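Local coordinates for protein putative LacI-family transcriptional regulator (Bacteroides fragilis, PDB 3GBV) that probably regulates transcription as a LacI-type DNA-binding regulator whose periplasmic-binding-protein-like domain is expected to sense a small effector, at residues A111-N116 against C277-P282; F207-Y212 against D232-N237; V246-A251 against L285-N290. All coordinates share one frame; numbering follows the deposited sequence.

Contact 1. Residues A111-N116 against C277-P282; sequences AFFGQN and CTNYMP
Phe-113 and Asn-279 each carry CG anti to the carbonyl carbon (chi1 -70° and -60°), and this lays the amide of Asn-279 on the ring of Phe-113. The two planes are 12° apart, an offset stack. ND2 of Asn-279 stands over the rim of the ring, 3.6 Å from CZ of Phe-113. The same ND2 donates to Phe-112 O (3.1 Å) from above the carbonyl plane. Asn-279 N reaches Phe-112 O (2.8 Å) from the opposite face, so one residue grips one carbonyl twice. ND2 also donates to Ala-276 O, which further fixes the turn of the amide. Gly-114 continues the backbone pairing, giving its N-H to Asn-279 O and accepting from Met-281 N. On the other face of the sheet, CE2 of Phe-112 lies 4.0 Å from CE1 of Tyr-280. Asn-116 puts its CB over the Tyr-280 ring, a CH-pi contact 3.9 Å from the centroid. Its OD1 caps Gln-119 N at the start of helix 117-131. The extended Gln-115 sends NE2 to Pro-282 O (3.0 Å), while Ser-120 OG bonds to its OE1. Strands 111-114 and 278-280 are parallel, and 278-280 is outermost in its sheet. Just past them both strands lead into the other lobe, as in the multi-strand hinge of type I periplasmic-binding-protein folds.

Contact 2. Residues F207-Y212 against D232-N237; sequences FNSKVY and DLLERN. With EDO (1,2-ethanediol), chain D.
Asn-237 and Ser-209 meet in the tight half of this contact. ND2 of Asn-237 donates to Ser-209 O (3.0 Å), coming from above that carbonyl plane. Its second bond runs within its own segment to Asp-232 O (2.9 Å) and is almost straight. Both bonds use the same amide nitrogen, so the amide is held from two directions. OD1 of Asn-237 accepts a weak bond from Tyr-212 N (3.1 Å) and lies at the edge of the Tyr-212 ring, in its plane. CG1 of Val-211 presses against the same amide. Leu-234 fills in beside it, with CD2 near Ser-209 O and 3.8 Å from CE2 of Tyr-212. The loop 207-212 is itself shaped by an Asx turn, in which Asn-208 OD1 accepts from Lys-210 N. Both segments follow the C-terminal ends of neighbouring parallel strands, 203-206 and 227-231, and lead into helices 212-220 and 235-243. This is the loop rim of an alpha/beta lobe, where proteins of this fold commonly bind their ligands between the lobes. Asp-232 OD2 accepts from O1 of an ethanediol (2.8 Å), probably a crystallisation molecule, and Tyr-23 of helix 23-37 packs on Asp-232 and Ser-209. The looser side belongs to Arg-236, which is solvent-exposed. The guanidinium lies flat on Tyr-212 at a centre distance of 4.2 Å, with the planes tilted by 29°. Tyr-212 presents this face because its CG sits between the backbone N and the carbonyl carbon (chi1 66°). CE1 of the ring falls under the centre of the guanidinium. NH1 of Arg-236 also forms a salt bridge with Glu-216, one helical turn along from Tyr-212.

Contact 3. Residues V246-A251 against L285-N290; sequences VSFLIA and LLTKEN. With EDO (1,2-ethanediol), chain F.
Phe-248 and Thr-287 lie side by side and point the same way. CG2 of Thr-287 comes to the edge of the Phe-248 ring, in its plane, 3.5 Å from CD1. Leu-286 O is at the ring edge as well, and it also receives a CA-H contact from Phe-248. Leu-285 meets the same aromatic residue from another direction. Its CG is anti to the backbone N (chi1 -176°), which carries CD1 across to CB of Phe-248 at 3.8 Å. CD1 also approaches CG1 of Ile-250, though more loosely. The other face of the sheet holds Leu-249 and Leu-286. There CD1 of Leu-286 reaches past its direct partner to CB of Ala-251 (3.7 Å). Leu-249 and Leu-286 form an antiparallel hydrogen-bonded pair. Leu-249 N donates to Leu-286 O (3.1 Å), and Leu-286 N donates back to Leu-249 O (2.9 Å). Ile-250 and Leu-285 follow as a non-hydrogen-bonded pair. Beyond the pairing the chain turns a corner at Ser-247. A water fills in there, giving a hydrogen to Ser-247 O (2.7 Å) and accepting from Lys-288 N. On its outer side Leu-285 binds an ethanediol twice: its N-H goes to O2, and its O accepts from O1. The diol also bonds to Leu-285 O of the second subunit. The two Leu-285 side chains pack together, and Glu-289 forms a salt bridge with Arg-126 of that subunit, so this edge belongs to the dimer interface. Within the chain, strand 284-286 is the antiparallel edge of a mixed sheet. Strand 246-251 lies between it and strand 227-231. Helix 117-131 covers Phe-248 and Leu-285, while helix 235-243 packs on Leu-249.

Overall arrangement
Contacts 1 and 3 are both strand pairings, parallel in one lobe and antiparallel in the other. Strand 284-286 follows 278-280 directly in the chain, so the two sheet edges are joined through the hinge, where Gln-115 packs against Ala-251. Both also touch the second subunit. Contact 2 has no strand pairing and no partner in that subunit. It shares a lobe with contact 3: their centres are 11 Å apart, and Asp-232 N probably bonds to Ile-250 O (2.7 Å). Contact 3 is buried and mostly apolar, with one phenyl ring among aliphatic groups. Contact 2 is buried too, but relies on amide hydrogen bonds and a guanidinium-ring stack. Contact 1 is only partly buried and mixes aromatic with amide groups.

Contact 1. Residues A111-N116 against C277-P282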
loop_
_atom_site.group_PDB
_atom_site.type_symbol
_atom_site.label_atom_id
_atom_site.label_comp_id
_atom_site.label_asym_id
_atom_site.label_seq_id
_atom_site.Cartn_x
_atom_site.Cartn_y
_atom_site.Cartn_z
ATOM N N ALA A 111 -21.132 -11.908 2.916
ATOM C CA ALA A 111 -19.980 -11.179 2.390
ATOM C C ALA A 111 -18.665 -11.623 3.043
ATOM O O ALA A 111 -18.651 -12.130 4.171
ATOM C CB ALA A 111 -20.181 -9.688 2.591
ATOM N N PHE A 112 -17.565 -11.418 2.322
ATOM C CA PHE A 112 -16.233 -11.791 2.786
ATOM C C PHE A 112 -15.267 -10.639 2.599
ATOM O O PHE A 112 -15.290 -9.954 1.576
ATOM C CB PHE A 112 -15.703 -13.001 2.007
ATOM C CG PHE A 112 -14.224 -13.263 2.209
ATOM C CD1 PHE A 112 -13.752 -13.801 3.401
ATOM C CD2 PHE A 112 -13.307 -12.961 1.205
ATOM C CE1 PHE A 112 -12.385 -14.036 3.590
ATOM C CE2 PHE A 112 -11.939 -13.192 1.382
ATOM C CZ PHE A 112 -11.479 -13.728 2.576
ATOM N N PHE A 113 -14.420 -10.443 3.602
ATOM C CA PHE A 113 -13.411 -9.394 3.588
ATOM C C PHE A 113 -12.110 -10.053 3.996
ATOM O O PHE A 113 -11.989 -10.590 5.108
ATOM C CB PHE A 113 -13.758 -8.278 4.580
ATOM C CG PHE A 113 -14.937 -7.447 4.169
ATOM C CD1 PHE A 113 -14.779 -6.386 3.291
ATOM C CD2 PHE A 113 -16.215 -7.747 4.635
ATOM C CE1 PHE A 113 -15.873 -5.639 2.875
ATOM C CE2 PHE A 113 -17.315 -7.006 4.224
ATOM C CZ PHE A 113 -17.143 -5.950 3.342
ATOM N N GLY A 114 -11.149 -10.013 3.083
ATOM C CA GLY A 114 -9.851 -10.606 3.327
ATOM C C GLY A 114 -9.065 -10.638 2.031
ATOM O O GLY A 114 -9.559 -10.219 0.978
ATOM N N GLN A 115 -7.838 -11.129 2.089
ATOM C CA GLN A 115 -7.035 -11.191 0.888
ATOM C C GLN A 115 -7.386 -12.398 0.052
ATOM O O GLN A 115 -7.999 -13.357 0.525
ATOM C CB GLN A 115 -5.541 -11.284 1.212
ATOM C CG GLN A 115 -4.939 -10.099 1.924
ATOM C CD GLN A 115 -3.428 -10.180 1.970
ATOM O OE1 GLN A 115 -2.856 -11.255 2.168
ATOM N NE2 GLN A 115 -2.773 -9.045 1.798
ATOM N N ASN A 116 -7.016 -12.317 -1.216
ATOM C CA ASN A 116 -7.182 -13.429 -2.111
ATOM C C ASN A 116 -5.914 -14.209 -1.706
ATOM O O ASN A 116 -4.802 -13.908 -2.170
ATOM C CB ASN A 116 -7.083 -12.963 -3.558
ATOM C CG ASN A 116 -7.025 -14.121 -4.524
ATOM O OD1 ASN A 116 -6.204 -15.027 -4.372
ATOM N ND2 ASN A 116 -7.897 -14.102 -5.524
ATOM N N CYS A 277 -20.482 -9.992 -2.327
ATOM C CA CYS A 277 -20.078 -11.078 -1.455
ATOM C C CYS A 277 -18.565 -11.112 -1.243
ATOM O O CYS A 277 -18.104 -11.213 -0.113
ATOM C CB CYS A 277 -20.545 -12.422 -2.012
ATOM S SG CYS A 277 -20.258 -13.788 -0.857
ATOM N N THR A 278 -17.796 -11.024 -2.324
ATOM C CA THR A 278 -16.344 -11.064 -2.203
ATOM C C THR A 278 -15.694 -9.688 -2.241
ATOM O O THR A 278 -15.855 -8.929 -3.198
ATOM C CB THR A 278 -15.712 -11.928 -3.309
ATOM O OG1 THR A 278 -15.984 -11.339 -4.587
ATOM C CG2 THR A 278 -16.280 -13.340 -3.264
ATOM N N ASN A 279 -14.957 -9.384 -1.178
ATOM C CA ASN A 279 -14.247 -8.122 -1.047
ATOM C C ASN A 279 -12.790 -8.449 -0.739
ATOM O O ASN A 279 -12.391 -8.579 0.423
ATOM C CB ASN A 279 -14.871 -7.304 0.075
ATOM C CG ASN A 279 -16.321 -6.993 -0.194
ATOM O OD1 ASN A 279 -16.639 -6.008 -0.859
ATOM N ND2 ASN A 279 -17.213 -7.853 0.289
ATOM N N TYR A 280 -12.012 -8.621 -1.801
ATOM C CA TYR A 280 -10.608 -8.941 -1.666
ATOM C C TYR A 280 -9.839 -7.694 -1.266
ATOM O O TYR A 280 -9.878 -6.679 -1.951
ATOM C CB TYR A 280 -10.069 -9.527 -2.980
ATOM C CG TYR A 280 -10.513 -10.957 -3.235
ATOM C CD1 TYR A 280 -10.372 -11.937 -2.249
ATOM C CD2 TYR A 280 -11.041 -11.337 -4.471
ATOM C CE1 TYR A 280 -10.739 -13.256 -2.483
ATOM C CE2 TYR A 280 -11.414 -12.659 -4.723
ATOM C CZ TYR A 280 -11.258 -13.613 -3.727
ATOM O OH TYR A 280 -11.603 -14.922 -3.975
HETATM N N MSE A 281 -9.160 -7.775 -0.131
HETATM C CA MSE A 281 -8.376 -6.655 0.386
HETATM C C MSE A 281 -7.043 -6.565 -0.357
HETATM O O MSE A 281 -6.611 -7.528 -0.982
HETATM C CB MSE A 281 -8.134 -6.848 1.884
HETATM C CG MSE A 281 -9.430 -6.999 2.681
HETATM SE SE MSE A 281 -10.497 -5.353 2.410
HETATM C CE MSE A 281 -9.511 -3.988 3.414
ATOM N N PRO A 282 -6.375 -5.407 -0.295
ATOM C CA PRO A 282 -5.091 -5.262 -0.990
ATOM C C PRO A 282 -3.945 -6.073 -0.393
ATOM O O PRO A 282 -3.992 -6.481 0.770
ATOM C CB PRO A 282 -4.830 -3.758 -0.918
ATOM C CG PRO A 282 -5.455 -3.377 0.375
ATOM C CD PRO A 282 -6.756 -4.152 0.376
HETATM O O HOH W 1 -6.227 -9.796 -2.068
#

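Contact 2. Residues F207-Y212 against D232-N237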
loop_
_atom_site.group_PDB
_atom_site.type_symbol
_atom_site.label_atom_id
_atom_site.label_comp_id
_atom_site.label_asym_id
_atom_site.label_seq_id
_atom_site.Cartn_x
_atom_site.Cartn_y
_atom_site.Cartn_z
ATOM N N PHE A 207 3.382 -17.416 6.940
ATOM C CA PHE A 207 2.092 -16.922 6.465
ATOM C C PHE A 207 1.146 -16.553 7.585
ATOM O O PHE A 207 0.026 -16.121 7.335
ATOM C CB PHE A 207 1.443 -17.948 5.532
ATOM C CG PHE A 207 2.253 -18.224 4.314
ATOM C CD1 PHE A 207 2.424 -17.244 3.344
ATOM C CD2 PHE A 207 2.911 -19.440 4.166
ATOM C CE1 PHE A 207 3.247 -17.471 2.241
ATOM C CE2 PHE A 207 3.734 -19.678 3.073
ATOM C CZ PHE A 207 3.906 -18.694 2.105
ATOM N N ASN A 208 1.583 -16.744 8.825
ATOM C CA ASN A 208 0.746 -16.354 9.945
ATOM C C ASN A 208 1.235 -14.947 10.246
ATOM O O ASN A 208 2.115 -14.455 9.545
ATOM C CB ASN A 208 0.909 -17.310 11.140
ATOM C CG ASN A 208 2.351 -17.475 11.589
ATOM O OD1 ASN A 208 3.003 -16.518 12.017
ATOM N ND2 ASN A 208 2.851 -18.705 11.509
ATOM N N SER A 209 0.689 -14.288 11.260
ATOM C CA SER A 209 1.109 -12.916 11.533
ATOM C C SER A 209 2.094 -12.735 12.682
ATOM O O SER A 209 2.300 -11.613 13.145
ATOM C CB SER A 209 -0.124 -12.049 11.783
ATOM O OG SER A 209 -0.925 -12.588 12.818
ATOM N N LYS A 210 2.704 -13.829 13.124
ATOM C CA LYS A 210 3.645 -13.806 14.241
ATOM C C LYS A 210 5.086 -13.989 13.765
ATOM O O LYS A 210 5.849 -14.739 14.376
ATOM C CB LYS A 210 3.310 -14.934 15.223
ATOM C CG LYS A 210 1.823 -15.141 15.481
ATOM C CD LYS A 210 1.256 -14.113 16.444
ATOM C CE LYS A 210 1.435 -14.551 17.894
ATOM N NZ LYS A 210 0.645 -15.782 18.214
ATOM N N VAL A 211 5.460 -13.313 12.684
ATOM C CA VAL A 211 6.807 -13.430 12.151
ATOM C C VAL A 211 7.849 -12.927 13.159
ATOM O O VAL A 211 9.016 -13.302 13.092
ATOM C CB VAL A 211 6.955 -12.640 10.816
ATOM C CG1 VAL A 211 6.862 -11.146 11.075
ATOM C CG2 VAL A 211 8.270 -12.985 10.142
ATOM N N TYR A 212 7.417 -12.090 14.097
ATOM C CA TYR A 212 8.313 -11.542 15.107
ATOM C C TYR A 212 8.970 -12.632 15.954
ATOM O O TYR A 212 10.045 -12.421 16.523
ATOM C CB TYR A 212 7.556 -10.561 16.015
ATOM C CG TYR A 212 6.478 -11.195 16.869
ATOM C CD1 TYR A 212 6.806 -11.912 18.019
ATOM C CD2 TYR A 212 5.131 -11.084 16.526
ATOM C CE1 TYR A 212 5.828 -12.504 18.806
ATOM C CE2 TYR A 212 4.137 -11.678 17.313
ATOM C CZ TYR A 212 4.499 -12.386 18.451
ATOM O OH TYR A 212 3.540 -12.976 19.239
ATOM N N ASP A 232 1.406 -8.751 8.178
ATOM C CA ASP A 232 0.802 -7.844 9.132
ATOM C C ASP A 232 1.688 -6.928 9.948
ATOM O O ASP A 232 2.828 -7.253 10.304
ATOM C CB ASP A 232 -0.131 -8.651 10.026
ATOM C CG ASP A 232 -1.104 -9.490 9.212
ATOM O OD1 ASP A 232 -1.816 -8.926 8.349
ATOM O OD2 ASP A 232 -1.151 -10.712 9.421
ATOM N N LEU A 233 1.129 -5.760 10.231
ATOM C CA LEU A 233 1.816 -4.713 10.951
ATOM C C LEU A 233 1.726 -4.725 12.467
ATOM O O LEU A 233 1.482 -3.692 13.074
ATOM C CB LEU A 233 1.345 -3.363 10.403
ATOM C CG LEU A 233 2.025 -2.840 9.124
ATOM C CD1 LEU A 233 2.576 -3.973 8.296
ATOM C CD2 LEU A 233 1.044 -2.030 8.317
ATOM N N LEU A 234 1.908 -5.887 13.089
ATOM C CA LEU A 234 1.910 -5.936 14.548
ATOM C C LEU A 234 3.122 -5.099 14.945
ATOM O O LEU A 234 4.096 -5.016 14.191
ATOM C CB LEU A 234 2.113 -7.361 15.053
ATOM C CG LEU A 234 0.895 -8.265 15.217
ATOM C CD1 LEU A 234 0.253 -8.503 13.861
ATOM C CD2 LEU A 234 1.331 -9.583 15.859
ATOM N N GLU A 235 3.080 -4.492 16.122
ATOM C CA GLU A 235 4.185 -3.655 16.561
ATOM C C GLU A 235 5.509 -4.417 16.625
ATOM O O GLU A 235 6.553 -3.886 16.264
ATOM C CB GLU A 235 3.874 -3.034 17.922
ATOM C CG GLU A 235 4.588 -1.715 18.129
ATOM C CD GLU A 235 4.430 -1.159 19.529
ATOM O OE1 GLU A 235 3.281 -1.092 20.025
ATOM O OE2 GLU A 235 5.463 -0.779 20.126
ATOM N N ARG A 236 5.475 -5.664 17.076
ATOM C CA ARG A 236 6.702 -6.430 17.156
ATOM C C ARG A 236 7.207 -6.787 15.768
ATOM O O ARG A 236 8.411 -6.937 15.551
ATOM C CB ARG A 236 6.496 -7.676 18.017
ATOM C CG ARG A 236 6.137 -7.327 19.464
ATOM C CD ARG A 236 6.755 -8.316 20.431
ATOM N NE ARG A 236 5.786 -9.260 20.953
ATOM C CZ ARG A 236 6.107 -10.387 21.574
ATOM N NH1 ARG A 236 7.382 -10.721 21.752
ATOM N NH2 ARG A 236 5.146 -11.183 22.013
ATOM N N ASN A 237 6.286 -6.900 14.816
ATOM C CA ASN A 237 6.674 -7.206 13.444
ATOM C C ASN A 237 7.391 -6.007 12.847
ATOM O O ASN A 237 8.434 -6.142 12.201
ATOM C CB ASN A 237 5.447 -7.531 12.594
ATOM C CG ASN A 237 4.959 -8.943 12.796
ATOM O OD1 ASN A 237 5.554 -9.711 13.553
ATOM N ND2 ASN A 237 3.868 -9.301 12.112
HETATM C C1 EDO D . -3.109 -12.780 7.963
HETATM O O1 EDO D . -1.887 -13.241 8.541
HETATM C C2 EDO D . -4.309 -13.360 8.709
HETATM O O2 EDO D . -4.431 -12.744 9.988
#

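Contact 3. Residues V246-A251 against L285-N290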
loop_
_atom_site.group_PDB
_atom_site.type_symbol
_atom_site.label_atom_id
_atom_site.label_comp_id
_atom_site.label_asym_id
_atom_site.label_seq_id
_atom_site.Cartn_x
_atom_site.Cartn_y
_atom_site.Cartn_z
ATOM N N VAL A 246 13.483 -8.768 9.585
ATOM C CA VAL A 246 12.413 -8.942 8.610
ATOM C C VAL A 246 12.691 -7.951 7.469
ATOM O O VAL A 246 12.988 -6.781 7.719
ATOM C CB VAL A 246 11.035 -8.642 9.239
ATOM C CG1 VAL A 246 9.960 -8.577 8.160
ATOM C CG2 VAL A 246 10.689 -9.713 10.258
ATOM N N SER A 247 12.615 -8.431 6.228
ATOM C CA SER A 247 12.875 -7.599 5.047
ATOM C C SER A 247 11.612 -6.975 4.471
ATOM O O SER A 247 11.623 -5.833 4.024
ATOM C CB SER A 247 13.555 -8.419 3.947
ATOM O OG SER A 247 14.768 -8.980 4.406
ATOM N N PHE A 248 10.533 -7.743 4.465
ATOM C CA PHE A 248 9.269 -7.258 3.954
ATOM C C PHE A 248 8.144 -7.742 4.861
ATOM O O PHE A 248 8.232 -8.812 5.476
ATOM C CB PHE A 248 8.990 -7.794 2.539
ATOM C CG PHE A 248 10.013 -7.401 1.503
ATOM C CD1 PHE A 248 10.287 -6.063 1.237
ATOM C CD2 PHE A 248 10.670 -8.379 0.755
ATOM C CE1 PHE A 248 11.198 -5.707 0.243
ATOM C CE2 PHE A 248 11.585 -8.028 -0.242
ATOM C CZ PHE A 248 11.850 -6.690 -0.501
ATOM N N LEU A 249 7.096 -6.930 4.942
ATOM C CA LEU A 249 5.895 -7.279 5.681
ATOM C C LEU A 249 4.755 -7.027 4.695
ATOM O O LEU A 249 4.752 -6.027 3.974
ATOM C CB LEU A 249 5.710 -6.407 6.932
ATOM C CG LEU A 249 6.648 -6.675 8.116
ATOM C CD1 LEU A 249 6.388 -5.656 9.226
ATOM C CD2 LEU A 249 6.441 -8.100 8.627
ATOM N N ILE A 250 3.807 -7.951 4.644
ATOM C CA ILE A 250 2.662 -7.809 3.764
ATOM C C ILE A 250 1.473 -7.460 4.637
ATOM O O ILE A 250 1.172 -8.165 5.596
ATOM C CB ILE A 250 2.400 -9.108 2.994
ATOM C CG1 ILE A 250 3.601 -9.389 2.069
ATOM C CG2 ILE A 250 1.088 -9.000 2.226
ATOM C CD1 ILE A 250 3.602 -10.769 1.416
ATOM N N ALA A 251 0.812 -6.351 4.323
ATOM C CA ALA A 251 -0.335 -5.908 5.103
ATOM C C ALA A 251 -1.639 -6.136 4.353
ATOM O O ALA A 251 -1.648 -6.277 3.130
ATOM C CB ALA A 251 -0.181 -4.437 5.455
ATOM N N LEU A 285 2.805 -4.118 0.205
ATOM C CA LEU A 285 4.181 -4.437 0.540
ATOM C C LEU A 285 4.836 -3.303 1.324
ATOM O O LEU A 285 4.856 -2.147 0.888
ATOM C CB LEU A 285 5.000 -4.702 -0.715
ATOM C CG LEU A 285 6.400 -5.116 -0.292
ATOM C CD1 LEU A 285 6.427 -6.630 -0.071
ATOM C CD2 LEU A 285 7.391 -4.674 -1.337
ATOM N N LEU A 286 5.371 -3.633 2.488
ATOM C CA LEU A 286 6.022 -2.624 3.299
ATOM C C LEU A 286 7.474 -2.960 3.578
ATOM O O LEU A 286 7.849 -4.130 3.726
ATOM C CB LEU A 286 5.235 -2.420 4.595
ATOM C CG LEU A 286 3.893 -1.787 4.202
ATOM C CD1 LEU A 286 2.774 -2.310 5.063
ATOM C CD2 LEU A 286 4.005 -0.279 4.277
ATOM N N THR A 287 8.299 -1.921 3.595
ATOM C CA THR A 287 9.722 -2.078 3.873
ATOM C C THR A 287 10.074 -1.039 4.926
ATOM O O THR A 287 9.255 -0.193 5.275
ATOM C CB THR A 287 10.594 -1.817 2.624
ATOM O OG1 THR A 287 10.602 -0.418 2.322
ATOM C CG2 THR A 287 10.055 -2.567 1.437
ATOM N N LYS A 288 11.297 -1.106 5.424
ATOM C CA LYS A 288 11.758 -0.166 6.427
ATOM C C LYS A 288 11.643 1.260 5.890
ATOM O O LYS A 288 11.311 2.181 6.628
ATOM C CB LYS A 288 13.217 -0.478 6.774
ATOM C CG LYS A 288 13.852 0.392 7.841
ATOM C CD LYS A 288 15.320 -0.013 8.041
ATOM C CE LYS A 288 16.110 1.006 8.872
ATOM N NZ LYS A 288 15.546 1.171 10.245
ATOM N N GLU A 289 11.896 1.425 4.594
ATOM C CA GLU A 289 11.870 2.736 3.968
ATOM C C GLU A 289 10.512 3.370 3.664
ATOM O O GLU A 289 10.462 4.540 3.291
ATOM C CB GLU A 289 12.693 2.725 2.680
ATOM C CG GLU A 289 14.189 2.498 2.850
ATOM C CD GLU A 289 14.526 1.059 3.157
ATOM O OE1 GLU A 289 13.832 0.167 2.619
ATOM O OE2 GLU A 289 15.487 0.820 3.922
ATOM N N ASN A 290 9.415 2.625 3.787
ATOM C CA ASN A 290 8.112 3.226 3.520
ATOM C C ASN A 290 7.084 2.964 4.618
ATOM O O ASN A 290 5.976 3.510 4.588
ATOM C CB ASN A 290 7.559 2.765 2.158
ATOM C CG ASN A 290 7.019 1.334 2.174
ATOM O OD1 ASN A 290 6.272 0.940 1.267
ATOM N ND2 ASN A 290 7.397 0.551 3.185
HETATM C C1 EDO F . 1.931 -0.558 -0.416
HETATM O O1 EDO F . 3.334 -0.196 -0.512
HETATM C C2 EDO F . 1.414 -1.187 -1.733
HETATM O O2 EDO F . 1.910 -2.515 -1.892
HETATM O O HOH W 2 12.737 -3.476 4.798
#